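Local structure of uncharacterized protein (Bacteroides ovatus, 4IRT) at residues Y39-G44 with L60-Y65; W181-Y184 with T190-L193; V384-Q389 with A396-Q401. The protein is of unknown function but adopts a beta-propeller fold with BNR-like repeats and is a putative neuraminidase, which would probably cleave sialic acids from glycans. One frame throughout, in Å; residues are numbered along the deposited sequence.

Interaction 1: Y39-G44 with L60-Y65; sequences YYDNDG and LHRTQY. With EDO (1,2-ethanediol), chain I.
With chi1 at 58°, Tyr39 places its CG between the backbone N and the carbonyl carbon, which aims the ring at Leu60; Arg62 starts extended (CG anti to the backbone N, chi1 -167°, chi2 likewise), laying CG and CD beside Asp41 OD2, and a bend at chi3 then turns its guanidinium aside to a water. Tyr39 and Leu60 sit on alternate strands of a beta-propeller blade, with Asp41 in the turn that follows the first: strand 45-52 runs between strands 34-40 and 59-63, so side chains, not backbone bonds, make the contact. Tyr39 and Leu60 meet at about a right angle, with Tyr39 OH 3.7 Å from Leu60 CD1, and Val9 packs against both. Asp41 to Gly44 form a type I turn closed by Gly44 N to Asp41 O at 2.9 Å. Gly44 has a positive phi at which a CB would collide with the preceding carbonyl oxygen. Asp41 suits the first place because its OD1 accepts from Tyr45 N and, weakly, from Asp43 N. Asp41 OD2 lies 3.5 Å from Arg62 CD. Water links the charged ends, donating to Asp41 OD2 (2.8 Å) and Asp43 OD2 (2.7 Å) and accepting from Arg62 NH1 at the guanidinium edge.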
# COMPACT_ATOMS: atom_id res chain seq x y z
N TYR A 39 -1.84 5.96 -13.64
CA TYR A 39 -1.93 4.61 -14.17
C TYR A 39 -1.16 4.51 -15.45
O TYR A 39 -0.72 5.54 -16.01
CB TYR A 39 -3.37 4.23 -14.44
CG TYR A 39 -4.12 5.13 -15.37
CD1 TYR A 39 -4.81 6.24 -14.89
CD2 TYR A 39 -4.21 4.83 -16.74
CE1 TYR A 39 -5.55 7.05 -15.75
CE2 TYR A 39 -4.95 5.64 -17.60
CZ TYR A 39 -5.58 6.76 -17.08
OH TYR A 39 -6.33 7.55 -17.91
N TYR A 40 -0.95 3.27 -15.90
CA TYR A 40 -0.43 3.03 -17.23
C TYR A 40 -1.57 2.81 -18.23
O TYR A 40 -2.49 2.02 -17.97
CB TYR A 40 0.44 1.80 -17.25
CG TYR A 40 1.72 1.85 -16.44
CD1 TYR A 40 2.79 2.63 -16.85
CD2 TYR A 40 1.89 1.04 -15.31
CE1 TYR A 40 3.96 2.67 -16.12
CE2 TYR A 40 3.06 1.06 -14.57
CZ TYR A 40 4.12 1.86 -15.00
OH TYR A 40 5.32 1.90 -14.31
N ASP A 41 -1.48 3.48 -19.37
CA ASP A 41 -2.41 3.26 -20.46
C ASP A 41 -2.07 1.98 -21.22
O ASP A 41 -1.10 1.30 -20.93
CB ASP A 41 -2.55 4.51 -21.33
CG ASP A 41 -1.39 4.74 -22.29
OD1 ASP A 41 -0.52 3.86 -22.50
OD2 ASP A 41 -1.36 5.86 -22.87
N ASN A 42 -2.91 1.61 -22.18
CA ASN A 42 -2.71 0.34 -22.87
C ASN A 42 -1.42 0.22 -23.66
O ASN A 42 -0.98 -0.89 -23.98
CB ASN A 42 -3.88 0.04 -23.82
CG ASN A 42 -4.02 -1.46 -24.08
OD1 ASN A 42 -4.01 -2.26 -23.14
ND2 ASN A 42 -4.18 -1.83 -25.33
N ASP A 43 -0.83 1.36 -24.01
CA ASP A 43 0.48 1.39 -24.67
C ASP A 43 1.67 1.41 -23.71
O ASP A 43 2.84 1.50 -24.14
CB ASP A 43 0.54 2.61 -25.57
CG ASP A 43 -0.51 2.57 -26.68
OD1 ASP A 43 -0.76 1.49 -27.25
OD2 ASP A 43 -1.08 3.62 -27.00
N GLY A 44 1.40 1.38 -22.41
CA GLY A 44 2.45 1.38 -21.44
C GLY A 44 2.90 2.74 -20.94
O GLY A 44 3.86 2.81 -20.18
N LEU A 60 -6.73 14.57 -18.14
CA LEU A 60 -5.77 13.45 -18.22
C LEU A 60 -4.60 13.85 -19.09
O LEU A 60 -4.78 14.54 -20.11
CB LEU A 60 -6.43 12.20 -18.79
CG LEU A 60 -7.66 11.69 -18.03
CD1 LEU A 60 -8.32 10.56 -18.81
CD2 LEU A 60 -7.31 11.27 -16.61
N HIS A 61 -3.40 13.43 -18.70
CA HIS A 61 -2.16 13.82 -19.42
C HIS A 61 -1.31 12.58 -19.59
O HIS A 61 -0.89 11.97 -18.60
CB HIS A 61 -1.38 14.89 -18.65
CG HIS A 61 -0.03 15.17 -19.22
ND1 HIS A 61 0.15 15.77 -20.46
CD2 HIS A 61 1.21 14.93 -18.74
CE1 HIS A 61 1.45 15.92 -20.68
NE2 HIS A 61 2.11 15.37 -19.68
N ARG A 62 -1.10 12.17 -20.84
CA ARG A 62 -0.12 11.11 -21.13
C ARG A 62 1.28 11.72 -21.03
O ARG A 62 1.62 12.65 -21.77
CB ARG A 62 -0.33 10.52 -22.52
CG ARG A 62 0.47 9.23 -22.70
CD ARG A 62 0.33 8.63 -24.07
NE ARG A 62 1.22 9.28 -25.01
CZ ARG A 62 1.49 8.85 -26.24
NH1 ARG A 62 0.93 7.72 -26.70
NH2 ARG A 62 2.34 9.54 -27.01
N THR A 63 2.07 11.23 -20.08
CA THR A 63 3.41 11.75 -19.87
C THR A 63 4.36 11.20 -20.94
O THR A 63 3.96 10.42 -21.82
CB THR A 63 3.96 11.36 -18.48
OG1 THR A 63 4.28 9.95 -18.45
CG2 THR A 63 2.95 11.67 -17.36
N GLN A 64 5.62 11.58 -20.81
CA GLN A 64 6.66 11.20 -21.74
C GLN A 64 7.26 9.85 -21.37
O GLN A 64 8.17 9.37 -22.05
CB GLN A 64 7.76 12.27 -21.75
CG GLN A 64 8.53 12.43 -20.42
CD GLN A 64 7.98 13.54 -19.55
OE1 GLN A 64 6.77 13.60 -19.32
NE2 GLN A 64 8.86 14.39 -19.02
N TYR A 65 6.76 9.23 -20.30
CA TYR A 65 7.34 8.01 -19.76
C TYR A 65 6.47 6.78 -19.99
O TYR A 65 5.25 6.85 -19.99
CB TYR A 65 7.60 8.16 -18.26
CG TYR A 65 8.54 9.31 -17.98
CD1 TYR A 65 9.84 9.31 -18.50
CD2 TYR A 65 8.14 10.41 -17.23
CE1 TYR A 65 10.72 10.35 -18.26
CE2 TYR A 65 9.02 11.46 -16.98
CZ TYR A 65 10.30 11.42 -17.50
OH TYR A 65 11.19 12.46 -17.29
C1 EDO I . 2.31 -3.08 -23.46
O1 EDO I . 3.00 -4.23 -23.96
C2 EDO I . 1.86 -2.22 -24.61
O2 EDO I . 0.62 -2.76 -25.10
O HOH W 1 -0.90 5.98 -25.60

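Interaction 2: W181-Y184 with T190-L193; sequences WQLY and TIHL
Two backbone hydrogen bonds tie Tyr184 to His192, making them a hydrogen-bonded antiparallel pair. His192 N gives a short, straight bond to Tyr184 O (2.7 Å, 169° at the hydrogen), whereas Tyr184 N reaches His192 O at 3.1 Å. Weaker CA-H...O contacts supplement these: Leu183 CA approaches His192 O at 3.1 Å, and Leu193 CA lies 3.6 Å from Gln182 O.

Apolar contacts occupy the face bearing Leu183 and Leu193, a non-hydrogen-bonded pair whose side chains lie alongside each other, pointing the same way. Leu193 extends its CG opposite the backbone N (chi1 168°), which carries CD1 across to the neighbouring strand; there it sits 3.8 Å from Leu183 CG and equally close to Trp181 CB. Ile191 CG2 meets Leu183 CD2 beside them. Branched aliphatic groups suit this layer, since Leu151 and Met153 of strand 151-157 press on it from the next sheet.

The other face carries Tyr184, whose ring makes a cation-pi contact with Lys375, and His192. The imidazole has Tyr184 O at its edge, 3.5 Å from His192 CD2, and the methyl Thr190 CG2 resting on one face. Both ring nitrogens are engaged, ND1 with Tyr211 OH and NE2 with Asp186 OD2, so this buried imidazole is fixed in its rotation and its polar atoms are satisfied; a histidine fits because it offers a polar atom on each side.

Such a pair, beside the turn of an antiparallel beta hairpin, is how the first two strands of a beta-propeller blade are joined.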
# COMPACT_ATOMS: atom_id res chain seq x y z
N TRP A 181 7.24 -5.23 4.21
CA TRP A 181 6.69 -4.23 5.12
C TRP A 181 5.55 -3.44 4.52
O TRP A 181 5.32 -3.47 3.33
CB TRP A 181 7.80 -3.26 5.56
CG TRP A 181 8.53 -2.61 4.39
CD1 TRP A 181 8.15 -1.54 3.68
CD2 TRP A 181 9.78 -3.06 3.82
NE1 TRP A 181 9.08 -1.27 2.66
CE2 TRP A 181 10.09 -2.20 2.76
CE3 TRP A 181 10.64 -4.11 4.12
CZ2 TRP A 181 11.22 -2.37 1.97
CZ3 TRP A 181 11.76 -4.28 3.37
CH2 TRP A 181 12.05 -3.42 2.29
N GLN A 182 4.85 -2.71 5.38
CA GLN A 182 3.87 -1.68 5.04
C GLN A 182 3.88 -0.60 6.12
O GLN A 182 4.27 -0.86 7.27
CB GLN A 182 2.45 -2.27 4.86
CG GLN A 182 1.95 -3.14 6.03
CD GLN A 182 2.36 -4.60 5.94
OE1 GLN A 182 2.57 -5.14 4.85
NE2 GLN A 182 2.48 -5.25 7.11
N LEU A 183 3.52 0.61 5.74
CA LEU A 183 3.57 1.77 6.62
C LEU A 183 2.32 2.59 6.48
O LEU A 183 1.54 2.40 5.55
CB LEU A 183 4.77 2.68 6.31
CG LEU A 183 6.14 2.02 6.38
CD1 LEU A 183 6.55 1.45 5.05
CD2 LEU A 183 7.23 2.96 6.82
N TYR A 184 2.18 3.51 7.41
CA TYR A 184 1.10 4.48 7.40
C TYR A 184 1.51 5.65 8.28
O TYR A 184 2.10 5.45 9.35
CB TYR A 184 -0.17 3.86 7.95
CG TYR A 184 -1.42 4.70 7.82
CD1 TYR A 184 -2.12 4.72 6.62
CD2 TYR A 184 -1.95 5.40 8.92
CE1 TYR A 184 -3.29 5.46 6.48
CE2 TYR A 184 -3.13 6.13 8.79
CZ TYR A 184 -3.81 6.14 7.55
OH TYR A 184 -4.98 6.84 7.38
N THR A 190 2.61 10.51 13.21
CA THR A 190 3.41 9.35 13.59
C THR A 190 3.54 8.37 12.41
O THR A 190 2.56 8.04 11.72
CB THR A 190 2.77 8.63 14.80
OG1 THR A 190 2.71 9.55 15.90
CG2 THR A 190 3.55 7.39 15.22
N ILE A 191 4.75 7.87 12.20
CA ILE A 191 4.99 6.88 11.15
C ILE A 191 4.87 5.51 11.78
O ILE A 191 5.62 5.18 12.72
CB ILE A 191 6.41 7.00 10.56
CG1 ILE A 191 6.68 8.42 10.03
CG2 ILE A 191 6.62 5.94 9.49
CD1 ILE A 191 8.14 8.68 9.73
N HIS A 192 3.94 4.71 11.25
CA HIS A 192 3.77 3.34 11.67
C HIS A 192 4.42 2.41 10.67
O HIS A 192 4.37 2.66 9.48
CB HIS A 192 2.27 3.00 11.79
CG HIS A 192 1.54 3.85 12.77
ND1 HIS A 192 1.34 3.45 14.07
CD2 HIS A 192 1.01 5.09 12.67
CE1 HIS A 192 0.70 4.40 14.73
NE2 HIS A 192 0.47 5.41 13.90
N LEU A 193 4.98 1.32 11.17
CA LEU A 193 5.65 0.32 10.33
C LEU A 193 5.36 -1.08 10.84
O LEU A 193 5.55 -1.36 12.02
CB LEU A 193 7.16 0.56 10.40
CG LEU A 193 8.11 -0.50 9.83
CD1 LEU A 193 7.99 -0.63 8.34
CD2 LEU A 193 9.54 -0.13 10.20

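Interaction 3: V384-Q389 with A396-Q401; sequences VQHTRQ and AEIEPQ
Gln385 and Gln401 join the two ends of the loop between strands 381-385 and 401-407 through a side chain that reaches for a backbone oxygen. From CB, which is 5.1 Å from Gln401 O, the Gln385 chain runs extended, its CG opposite the backbone N (chi1 -175°). CG comes to 3.8 Å from Gln401 O and CD passes at a similar distance. At the tip, NE2 donates to Gln401 O at 3.2 Å, with the oxygen 24° out of the amide plane; NE2 also gives a weak bond to Tyr13 O, and OE1 accepts weakly from Asn19 ND2. A glutamine suits this buried place because it can donate and accept at once. With a leucine here, Gln401 O would probably lose this side-chain donor, and Tyr13 O and Asn19 ND2 their weak partners.

Next along the chain, His386 lies beside Gln401, His386 CD2 being 3.9 Å from Gln401 CG; its ND1 bonds to Ser361 O, which steadies the ring. Ile398 CD1 comes near the ring's edge. Farther out, in one of two conformers of Arg388, Ile398 CG2 sits over a guanidinium face, so this contact is probably not constant. Ser14 OG bonds to both His386 O and Gln401 N. The chemistry is thus graded: directed amide and hydroxyl bonds hold the loop's base, while the outer part meets through a methyl laid over a guanidinium, with no hydrogen bond between the two segments there.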
# COMPACT_ATOMS: atom_id res chain seq x y z
N VAL A 384 -10.40 1.48 -8.86
CA VAL A 384 -11.06 0.24 -9.27
C VAL A 384 -10.88 0.04 -10.79
O VAL A 384 -11.22 0.90 -11.57
CB VAL A 384 -12.55 0.28 -8.91
CG1 VAL A 384 -13.30 -0.92 -9.47
CG2 VAL A 384 -12.70 0.29 -7.39
N GLN A 385 -10.38 -1.13 -11.16
CA GLN A 385 -10.17 -1.50 -12.56
C GLN A 385 -10.07 -3.02 -12.62
O GLN A 385 -9.37 -3.63 -11.82
CB GLN A 385 -8.85 -0.93 -13.08
CG GLN A 385 -8.64 -1.19 -14.54
CD GLN A 385 -7.25 -0.95 -15.03
OE1 GLN A 385 -6.30 -0.83 -14.25
NE2 GLN A 385 -7.11 -0.89 -16.34
N HIS A 386 -10.78 -3.62 -13.57
CA HIS A 386 -10.62 -5.05 -13.86
C HIS A 386 -9.25 -5.27 -14.50
O HIS A 386 -8.94 -4.65 -15.51
CB HIS A 386 -11.69 -5.45 -14.87
CG HIS A 386 -11.59 -6.88 -15.29
ND1 HIS A 386 -12.42 -7.86 -14.79
CD2 HIS A 386 -10.75 -7.50 -16.14
CE1 HIS A 386 -12.10 -9.02 -15.34
NE2 HIS A 386 -11.10 -8.82 -16.18
N THR A 387 -8.46 -6.19 -13.95
CA THR A 387 -7.21 -6.59 -14.54
C THR A 387 -7.05 -8.11 -14.42
O THR A 387 -7.68 -8.75 -13.59
CB THR A 387 -5.98 -5.92 -13.85
OG1 THR A 387 -5.96 -6.27 -12.46
CG2 THR A 387 -6.02 -4.43 -13.96
N ARG A 388 -6.16 -8.66 -15.25
CA ARG A 388 -5.87 -10.09 -15.28
C ARG A 388 -4.46 -10.34 -14.75
O ARG A 388 -3.62 -9.45 -14.78
CB ARG A 388 -6.01 -10.63 -16.72
CG ARG A 388 -5.98 -12.16 -16.81
CD ARG A 388 -6.57 -12.74 -18.09
NE ARG A 388 -7.96 -12.31 -18.32
CZ ARG A 388 -8.69 -12.69 -19.36
NH1 ARG A 388 -8.18 -13.52 -20.26
NH2 ARG A 388 -9.93 -12.22 -19.51
N GLN A 389 -4.24 -11.56 -14.26
CA GLN A 389 -2.90 -12.04 -13.90
C GLN A 389 -2.26 -12.62 -15.15
O GLN A 389 -2.49 -13.80 -15.47
CB GLN A 389 -3.02 -13.16 -12.87
CG GLN A 389 -1.72 -13.90 -12.55
CD GLN A 389 -1.14 -13.51 -11.21
OE1 GLN A 389 -0.85 -14.36 -10.37
NE2 GLN A 389 -0.98 -12.20 -11.00
N ALA A 396 -2.44 -13.76 -22.60
CA ALA A 396 -3.75 -13.28 -23.08
C ALA A 396 -3.75 -11.76 -23.21
O ALA A 396 -3.49 -11.01 -22.25
CB ALA A 396 -4.87 -13.74 -22.17
N GLU A 397 -4.00 -11.31 -24.42
CA GLU A 397 -4.03 -9.91 -24.71
C GLU A 397 -5.48 -9.51 -24.62
O GLU A 397 -6.26 -9.86 -25.50
CB GLU A 397 -3.48 -9.65 -26.12
CG GLU A 397 -1.97 -9.83 -26.26
CD GLU A 397 -1.18 -8.77 -25.52
OE1 GLU A 397 -1.44 -7.57 -25.74
OE2 GLU A 397 -0.30 -9.15 -24.70
N ILE A 398 -5.86 -8.82 -23.56
CA ILE A 398 -7.22 -8.29 -23.49
C ILE A 398 -7.23 -6.77 -23.66
O ILE A 398 -6.23 -6.07 -23.44
CB ILE A 398 -7.94 -8.71 -22.19
CG1 ILE A 398 -7.23 -8.13 -20.95
CG2 ILE A 398 -8.01 -10.24 -22.11
CD1 ILE A 398 -8.12 -8.15 -19.72
N GLU A 399 -8.39 -6.27 -24.04
CA GLU A 399 -8.59 -4.85 -24.20
C GLU A 399 -8.44 -4.13 -22.89
O GLU A 399 -8.76 -4.67 -21.83
CB GLU A 399 -9.97 -4.56 -24.75
CG GLU A 399 -10.15 -4.98 -26.18
CD GLU A 399 -11.38 -4.32 -26.73
OE1 GLU A 399 -12.47 -4.85 -26.46
OE2 GLU A 399 -11.25 -3.24 -27.35
N PRO A 400 -7.93 -2.89 -22.94
CA PRO A 400 -7.81 -2.15 -21.72
C PRO A 400 -9.23 -1.91 -21.12
O PRO A 400 -10.17 -1.61 -21.87
CB PRO A 400 -7.12 -0.84 -22.16
CG PRO A 400 -7.54 -0.68 -23.59
CD PRO A 400 -7.55 -2.09 -24.13
N GLN A 401 -9.35 -2.10 -19.81
CA GLN A 401 -10.61 -1.95 -19.08
C GLN A 401 -10.68 -0.58 -18.38
O GLN A 401 -9.65 0.05 -18.01
CB GLN A 401 -10.80 -3.10 -18.06
CG GLN A 401 -10.71 -4.51 -18.67
CD GLN A 401 -11.82 -4.79 -19.69
OE1 GLN A 401 -11.57 -5.02 -20.92
NE2 GLN A 401 -13.03 -4.71 -19.23

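Overall arrangement
Along the chain the three contacts follow in series, each closing before the next opens, and they lie in or beside different antiparallel sheets of the propeller. Interaction 1 lies in the sheet of strands 28-31 to 59-63, interaction 2 in the hairpin that begins the sheet of strands 178-185 to 239-242. Interaction 3 leads out of strand 381-385, whose sheet also takes in strand 5-12, consistent with the usual propeller closure, in which the two ends of the chain share a blade. Interactions 1 and 3 have centres about 16 Å apart and touch where Asn42 OD1 packs on Pro400 CB at 3.6 Å. Interaction 2 is across the chain's centre, about 30 Å from interaction 1 and 31 Å from interaction 3, centre to centre.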